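Local coordinates for protein monosaccharide-transporting ATPase (Actinobacillus succinogenes, PDB 5DTE) that binds D-allose between its two lobes and probably serves as the periplasmic sugar-binding component of an ABC transporter, at residues 154-159 against 185-190; 144-149 against 179-184; 161-166 against 191-196. All coordinates share one frame; numbering follows the deposited sequence.

Interaction 1 (154-159 against 185-190); sequences GKKGNV and YPDIKI
Gly157, Asn158 and Val159 run parallel to Ile188, Lys189 and Ile190 as paired strands, their short axes 4.7 Å apart at closest and 25° from each other. Three backbone bonds hold the pair. Gly157 N donates to Asp187 O at 2.9 Å, and Val159 N donates to Lys189 O at the same length. Between them Lys189 N reaches Gly157 O over a longer 3.3 Å. Each bridged pair puts its residues on one face of the sheet. Val159, Ile188 and Ile190 share the face covered by helices 138-152 and 169-182. Val159 CG2 sits 3.6 Å from Ile188 CG2 and also touches Ile190 CG1, so this one methyl meets both isoleucines. The other branch, Val159 CG1, also rests on Ile188 CG2. Phe182 of helix 169-182 packs over Val159 and Ile190, while Ala150 of helix 138-152 lies against Ile188. Asn158 and Lys189 lie on the other face; Asn158 ND2 bonds to Asn216 O.

Near the turn that precedes Ile188, other side chains meet. The CG of Lys155 comes to the edge of the Tyr185 ring, near its plane, 3.7 Å from CE1. The ring hydroxyl is held by Glu151. Ile188 CG1 lies anti to its own carbonyl carbon (chi1 -61°), which brings it against Lys156 N. Lys156 CG lies over Asp187 CB, and its chain bends at the last torsion. Its NZ is 4.0 Å from Asp187 OD2, beyond a salt bridge, though the opposite charges may still attract. A type I turn from Tyr185 to Ile188 leads into the second strand. The arrangement is the start of a parallel strand pair in a beta-alpha-beta unit, at the edge of the four-stranded sheet of one lobe of a periplasmic binding protein.

Interaction 2 (144-149 against 179-184); sequences LEAKNL and LKAFAE
Ala146 points its CB at the facing helix and meets two side chains there. The methyl lies 3.6 Å from Ala181 CB, so two alanines face each other where the helices come close. It is also 3.5 Å from Phe182 CZ and nearly as near to CE1. The ring meets it obliquely. Phe182 CG stands anti to its carbonyl carbon and beside its backbone N (chi1 -57°), and the ring reaches across to Ala146 with its far end. CE1 also comes within 3.6 Å of Ala146 O, so the ring end touches the helix backbone as well as the methyl. Ala146 also touches Phe221 of strand 219-222, in the sheet that the helices cover.

Next along the helix, Lys147 has its CA 5.5 Å from that of Ala181. Its backbone N lies over the Ala181 methyl. The side chain then leaves this apolar patch. CG is anti to the backbone N (chi1 -158°), and the chain runs on to a bend at its last torsion. There NZ meets Glu184 OE1 at 3.3 Å in a weak, long salt bridge. The two side chains come together at about a right angle. The Glu184 chain is extended beyond CG. Its other oxygen, OE2, accepts a hydrogen bond from Tyr143 OH, so the carboxylate is held by two groups from helix 138-152. Lys147 NZ has a second, weak bond to Tyr185 OH.

The contact thus has a small apolar centre with a charged pair beside it. It is close packing of two neighbouring helices on the same face of a parallel sheet, as in the alpha/beta lobes of periplasmic binding proteins.

Interaction 3 (161-166 against 191-196); sequences ILEGIP and VASQSA
Ser195 OG donates a 2.8 Å hydrogen bond to Gly164 O, tying the loop after the first strand to the second strand. The hydroxyl stands above the carbonyl plane, 56° out of it. OG is anti to the backbone N of Ser195 (chi1 171°), which turns it toward the loop. The same OG lies 3.4 Å from Pro166 CD, so the proline packs beside the hydroxyl. A further weak bond links it to Asn197 N.

Behind this point the strands 161-163 and 191-195 run parallel, 16° apart, joined by four backbone bonds. Ile161 N donates to Ala192 O at 2.7 Å. Gln194 N returns a bond to Ile161 O, approaching almost straight in line with the carbonyl. Glu163 N then donates to Gln194 O at 3.1 Å. Last, Ala196 N reaches Glu163 O at 2.8 Å, just past the end of the second strand. This ladder belongs to a beta-alpha-beta crossover, strand 157-163, helix 169-182 and strand 188-195, in one lobe of the binding protein. The loop 164-166 leaves the strand's C-terminal end, on the side where the sugar binds: Ile165 has its side chain about 7 Å from the bound beta-D-allopyranose and packs on Trp198 of the pocket.

Ile161, Glu163, Ser193 and Ser195 lie on one face. Leu162 and Gln194 lie on the other face, covered by helix 200-213. Leu162 CD2 makes a loose apolar contact with Ala196 CB at 4.1 Å.

From the N terminus, helix 138-152 comes first and gives interaction 2 its first segment. The chain then turns into strand 157-163, whose start serves interaction 1 and whose end serves interaction 3. Helix 169-182 follows, and its last turns close the loop of interaction 2. Strand 188-195 then closes interaction 1 and, further on, interaction 3. None of the loops nests in another; all three cross. Interactions 1 and 3 are two ends of one strand pair, linked by Val159 O and Val191 N. Interaction 2 packs the helices over it, with Leu179 against Ile161. Together they tie two helices to the sheet edge of one lobe.

Interaction 1 (154-159 against 185-190)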
# COMPACT_ATOMS: atom_id res chain seq x y z
N GLY A 154 -15.46 -14.81 -14.93
CA GLY A 154 -16.57 -14.99 -15.84
C GLY A 154 -17.78 -14.13 -15.56
O GLY A 154 -18.90 -14.57 -15.83
N LYS A 155 -17.56 -12.93 -15.03
CA LYS A 155 -18.65 -12.03 -14.62
C LYS A 155 -19.63 -12.68 -13.61
O LYS A 155 -20.73 -12.16 -13.37
CB LYS A 155 -19.41 -11.54 -15.87
CG LYS A 155 -18.52 -10.79 -16.89
CD LYS A 155 -19.20 -10.65 -18.26
CE LYS A 155 -18.71 -9.40 -19.01
NZ LYS A 155 -18.11 -9.70 -20.36
N LYS A 156 -19.22 -13.79 -12.99
CA LYS A 156 -20.12 -14.66 -12.22
C LYS A 156 -19.36 -15.51 -11.20
O LYS A 156 -18.24 -15.97 -11.47
CB LYS A 156 -20.91 -15.56 -13.16
CG LYS A 156 -21.97 -16.43 -12.50
CD LYS A 156 -22.86 -17.16 -13.51
CE LYS A 156 -23.76 -18.19 -12.82
NZ LYS A 156 -24.71 -17.58 -11.81
N GLY A 157 -19.96 -15.72 -10.03
CA GLY A 157 -19.34 -16.55 -9.02
C GLY A 157 -19.53 -16.00 -7.63
O GLY A 157 -20.35 -15.10 -7.43
N ASN A 158 -18.80 -16.54 -6.67
CA ASN A 158 -18.81 -15.98 -5.32
C ASN A 158 -17.41 -15.58 -4.92
O ASN A 158 -16.48 -16.37 -5.04
CB ASN A 158 -19.38 -16.98 -4.30
CG ASN A 158 -20.76 -17.49 -4.69
OD1 ASN A 158 -21.75 -16.78 -4.55
ND2 ASN A 158 -20.82 -18.73 -5.18
N VAL A 159 -17.25 -14.34 -4.46
CA VAL A 159 -15.93 -13.81 -4.11
C VAL A 159 -15.75 -13.63 -2.61
O VAL A 159 -16.72 -13.38 -1.88
CB VAL A 159 -15.67 -12.44 -4.78
CG1 VAL A 159 -15.46 -12.59 -6.29
CG2 VAL A 159 -16.79 -11.48 -4.48
N TYR A 185 -21.48 -6.42 -11.02
CA TYR A 185 -21.72 -7.78 -11.50
C TYR A 185 -22.71 -8.50 -10.61
O TYR A 185 -22.30 -9.18 -9.66
CB TYR A 185 -20.39 -8.55 -11.58
CG TYR A 185 -19.40 -7.91 -12.52
CD1 TYR A 185 -19.27 -8.36 -13.83
CD2 TYR A 185 -18.60 -6.84 -12.10
CE1 TYR A 185 -18.37 -7.78 -14.70
CE2 TYR A 185 -17.70 -6.25 -12.97
CZ TYR A 185 -17.59 -6.73 -14.27
OH TYR A 185 -16.70 -6.15 -15.15
N PRO A 186 -24.02 -8.35 -10.89
CA PRO A 186 -25.11 -8.94 -10.10
C PRO A 186 -24.99 -10.45 -9.94
O PRO A 186 -25.65 -11.01 -9.07
CB PRO A 186 -26.36 -8.57 -10.91
CG PRO A 186 -26.01 -7.31 -11.57
CD PRO A 186 -24.55 -7.48 -11.96
N ASP A 187 -24.17 -11.09 -10.76
CA ASP A 187 -23.94 -12.52 -10.65
C ASP A 187 -22.68 -12.82 -9.86
O ASP A 187 -22.27 -13.98 -9.75
CB ASP A 187 -23.85 -13.17 -12.03
CG ASP A 187 -25.19 -13.65 -12.54
OD1 ASP A 187 -26.16 -13.63 -11.76
OD2 ASP A 187 -25.26 -14.07 -13.71
N ILE A 188 -22.05 -11.77 -9.33
CA ILE A 188 -21.00 -11.96 -8.34
C ILE A 188 -21.46 -11.43 -6.99
O ILE A 188 -21.93 -10.29 -6.87
CB ILE A 188 -19.68 -11.28 -8.71
CG1 ILE A 188 -19.12 -11.86 -10.03
CG2 ILE A 188 -18.70 -11.47 -7.58
CD1 ILE A 188 -17.70 -11.39 -10.42
N LYS A 189 -21.32 -12.29 -5.99
CA LYS A 189 -21.66 -11.97 -4.62
C LYS A 189 -20.45 -12.10 -3.69
O LYS A 189 -19.78 -13.15 -3.65
CB LYS A 189 -22.79 -12.87 -4.11
CG LYS A 189 -23.15 -12.58 -2.67
CD LYS A 189 -24.35 -13.37 -2.21
CE LYS A 189 -24.99 -12.70 -1.01
NZ LYS A 189 -26.08 -13.54 -0.46
N ILE A 190 -20.16 -11.02 -2.97
CA ILE A 190 -19.23 -11.08 -1.85
C ILE A 190 -19.80 -11.99 -0.78
O ILE A 190 -20.80 -11.66 -0.16
CB ILE A 190 -18.96 -9.66 -1.27
CG1 ILE A 190 -18.17 -8.82 -2.28
CG2 ILE A 190 -18.19 -9.75 0.04
CD1 ILE A 190 -19.00 -7.83 -3.02

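Interaction 2 (144-149 against 179-184)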
# COMPACT_ATOMS: atom_id res chain seq x y z
N LEU A 144 -10.09 -1.05 -9.93
CA LEU A 144 -9.44 -1.63 -11.10
C LEU A 144 -9.07 -3.10 -10.88
O LEU A 144 -9.18 -3.90 -11.79
CB LEU A 144 -8.19 -0.82 -11.48
CG LEU A 144 -8.34 0.50 -12.24
CD1 LEU A 144 -7.10 1.39 -12.05
CD2 LEU A 144 -8.60 0.26 -13.71
N GLU A 145 -8.64 -3.45 -9.66
CA GLU A 145 -8.17 -4.80 -9.37
C GLU A 145 -9.32 -5.79 -9.24
O GLU A 145 -9.22 -6.93 -9.67
CB GLU A 145 -7.32 -4.83 -8.08
CG GLU A 145 -6.95 -6.26 -7.60
CD GLU A 145 -6.46 -6.32 -6.15
OE1 GLU A 145 -5.87 -5.35 -5.63
OE2 GLU A 145 -6.67 -7.37 -5.51
N ALA A 146 -10.42 -5.35 -8.62
CA ALA A 146 -11.57 -6.23 -8.48
C ALA A 146 -12.19 -6.48 -9.84
O ALA A 146 -12.54 -7.60 -10.20
CB ALA A 146 -12.59 -5.63 -7.53
N LYS A 147 -12.29 -5.40 -10.61
CA LYS A 147 -12.93 -5.41 -11.91
C LYS A 147 -12.27 -6.42 -12.82
O LYS A 147 -12.95 -7.08 -13.60
CB LYS A 147 -12.90 -4.02 -12.54
CG LYS A 147 -13.98 -3.81 -13.59
CD LYS A 147 -14.29 -2.34 -13.80
CE LYS A 147 -15.28 -2.15 -14.94
NZ LYS A 147 -16.26 -3.27 -14.99
N ASN A 148 -10.96 -6.54 -12.71
CA ASN A 148 -10.19 -7.44 -13.56
C ASN A 148 -10.46 -8.91 -13.23
O ASN A 148 -10.60 -9.75 -14.12
CB ASN A 148 -8.71 -7.12 -13.43
CG ASN A 148 -7.85 -7.86 -14.43
OD1 ASN A 148 -7.25 -8.89 -14.11
ND2 ASN A 148 -7.77 -7.34 -15.66
N LEU A 149 -10.55 -9.20 -11.93
CA LEU A 149 -10.86 -10.54 -11.44
C LEU A 149 -12.32 -10.91 -11.68
O LEU A 149 -12.63 -12.08 -11.95
CB LEU A 149 -10.54 -10.62 -9.94
CG LEU A 149 -10.94 -11.86 -9.13
CD1 LEU A 149 -9.95 -13.00 -9.37
CD2 LEU A 149 -11.09 -11.53 -7.64
N LEU A 179 -15.60 -3.51 -3.49
CA LEU A 179 -17.04 -3.57 -3.30
C LEU A 179 -17.79 -2.87 -4.43
O LEU A 179 -18.76 -3.42 -4.97
CB LEU A 179 -17.45 -2.95 -1.95
CG LEU A 179 -17.10 -3.71 -0.65
CD1 LEU A 179 -17.73 -3.04 0.57
CD2 LEU A 179 -17.52 -5.18 -0.72
N LYS A 180 -17.34 -1.67 -4.79
CA LYS A 180 -18.00 -0.93 -5.86
C LYS A 180 -17.98 -1.70 -7.17
O LYS A 180 -18.94 -1.66 -7.94
CB LYS A 180 -17.34 0.43 -6.07
CG LYS A 180 -18.04 1.23 -7.15
CD LYS A 180 -17.09 2.12 -7.92
CE LYS A 180 -17.80 2.83 -9.05
NZ LYS A 180 -17.30 4.23 -9.22
N ALA A 181 -16.90 -2.42 -7.41
CA ALA A 181 -16.71 -3.13 -8.66
C ALA A 181 -17.59 -4.39 -8.81
O ALA A 181 -18.12 -4.64 -9.90
CB ALA A 181 -15.26 -3.50 -8.80
N PHE A 182 -17.73 -5.19 -7.75
CA PHE A 182 -18.53 -6.42 -7.84
C PHE A 182 -20.00 -6.04 -7.87
O PHE A 182 -20.84 -6.77 -8.40
CB PHE A 182 -18.27 -7.39 -6.67
CG PHE A 182 -16.82 -7.78 -6.53
CD1 PHE A 182 -16.07 -8.11 -7.64
CD2 PHE A 182 -16.22 -7.80 -5.29
CE1 PHE A 182 -14.75 -8.45 -7.51
CE2 PHE A 182 -14.91 -8.13 -5.17
CZ PHE A 182 -14.17 -8.46 -6.29
N ALA A 183 -20.30 -4.88 -7.29
CA ALA A 183 -21.65 -4.34 -7.30
C ALA A 183 -22.14 -4.15 -8.73
O ALA A 183 -23.34 -4.04 -8.96
CB ALA A 183 -21.71 -3.02 -6.53
N GLU A 184 -21.22 -4.14 -9.69
CA GLU A 184 -21.54 -4.00 -11.11
C GLU A 184 -21.82 -5.36 -11.75
O GLU A 184 -22.35 -5.44 -12.87
CB GLU A 184 -20.41 -3.29 -11.86
CG GLU A 184 -20.19 -1.85 -11.42
CD GLU A 184 -19.13 -1.14 -12.24
OE1 GLU A 184 -18.64 -1.74 -13.23
OE2 GLU A 184 -18.78 0.02 -11.88

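Interaction 3 (161-166 against 191-196)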
# COMPACT_ATOMS: atom_id res chain seq x y z
N ILE A 161 -13.22 -11.43 0.14
CA ILE A 161 -12.23 -10.36 0.31
C ILE A 161 -11.30 -10.55 1.52
O ILE A 161 -11.76 -10.70 2.65
CB ILE A 161 -12.94 -9.01 0.46
CG1 ILE A 161 -13.48 -8.55 -0.89
CG2 ILE A 161 -12.01 -7.95 1.06
CD1 ILE A 161 -14.13 -7.19 -0.85
N LEU A 162 -9.99 -10.53 1.28
CA LEU A 162 -9.03 -10.48 2.40
C LEU A 162 -8.56 -9.03 2.62
O LEU A 162 -8.09 -8.37 1.70
CB LEU A 162 -7.82 -11.41 2.16
CG LEU A 162 -7.96 -12.94 2.13
CD1 LEU A 162 -6.80 -13.55 1.36
CD2 LEU A 162 -8.07 -13.59 3.52
N GLU A 163 -8.67 -8.55 3.86
CA GLU A 163 -8.40 -7.15 4.16
C GLU A 163 -7.16 -6.96 5.02
O GLU A 163 -6.62 -7.91 5.58
CB GLU A 163 -9.59 -6.52 4.86
CG GLU A 163 -10.90 -7.17 4.48
CD GLU A 163 -11.98 -6.89 5.49
OE1 GLU A 163 -11.82 -5.94 6.29
OE2 GLU A 163 -12.97 -7.66 5.50
N GLY A 164 -6.72 -5.71 5.12
CA GLY A 164 -5.53 -5.40 5.88
C GLY A 164 -5.86 -5.16 7.34
O GLY A 164 -6.98 -5.45 7.77
N ILE A 165 -4.89 -4.64 8.08
CA ILE A 165 -5.12 -4.21 9.46
C ILE A 165 -6.31 -3.26 9.48
O ILE A 165 -6.26 -2.19 8.88
CB ILE A 165 -3.89 -3.48 10.07
CG1 ILE A 165 -2.69 -4.41 10.14
CG2 ILE A 165 -4.21 -3.00 11.45
CD1 ILE A 165 -1.47 -3.75 10.70
N PRO A 166 -7.40 -3.67 10.17
CA PRO A 166 -8.60 -2.85 10.32
C PRO A 166 -8.28 -1.39 10.64
O PRO A 166 -7.42 -1.12 11.49
CB PRO A 166 -9.35 -3.52 11.48
CG PRO A 166 -8.94 -4.96 11.38
CD PRO A 166 -7.53 -4.98 10.84
N VAL A 191 -19.19 -13.15 -0.55
CA VAL A 191 -19.72 -14.07 0.46
C VAL A 191 -18.83 -14.18 1.68
O VAL A 191 -19.25 -14.69 2.70
CB VAL A 191 -19.94 -15.49 -0.09
CG1 VAL A 191 -20.86 -15.46 -1.30
CG2 VAL A 191 -18.61 -16.16 -0.43
N ALA A 192 -17.60 -13.70 1.59
CA ALA A 192 -16.74 -13.72 2.76
C ALA A 192 -15.81 -12.50 2.79
O ALA A 192 -15.23 -12.12 1.78
CB ALA A 192 -15.94 -15.01 2.80
N SER A 193 -15.72 -11.86 3.94
CA SER A 193 -14.73 -10.82 4.14
C SER A 193 -14.09 -10.94 5.51
O SER A 193 -14.76 -10.87 6.54
CB SER A 193 -15.34 -9.44 3.98
OG SER A 193 -14.31 -8.48 4.06
N GLN A 194 -12.78 -11.10 5.52
CA GLN A 194 -12.04 -11.35 6.74
C GLN A 194 -10.70 -10.64 6.64
O GLN A 194 -10.05 -10.66 5.59
CB GLN A 194 -11.86 -12.85 6.95
CG GLN A 194 -11.48 -13.27 8.37
CD GLN A 194 -11.84 -14.72 8.66
OE1 GLN A 194 -12.84 -15.25 8.13
NE2 GLN A 194 -11.05 -15.38 9.50
N SER A 195 -10.29 -9.98 7.71
CA SER A 195 -8.97 -9.36 7.76
C SER A 195 -7.85 -10.38 7.94
O SER A 195 -7.91 -11.25 8.82
CB SER A 195 -8.91 -8.33 8.87
OG SER A 195 -7.59 -7.87 9.04
N ALA A 196 -6.82 -10.27 7.11
CA ALA A 196 -5.62 -11.06 7.32
C ALA A 196 -4.44 -10.18 7.69
O ALA A 196 -3.31 -10.66 7.76
CB ALA A 196 -5.32 -11.88 6.10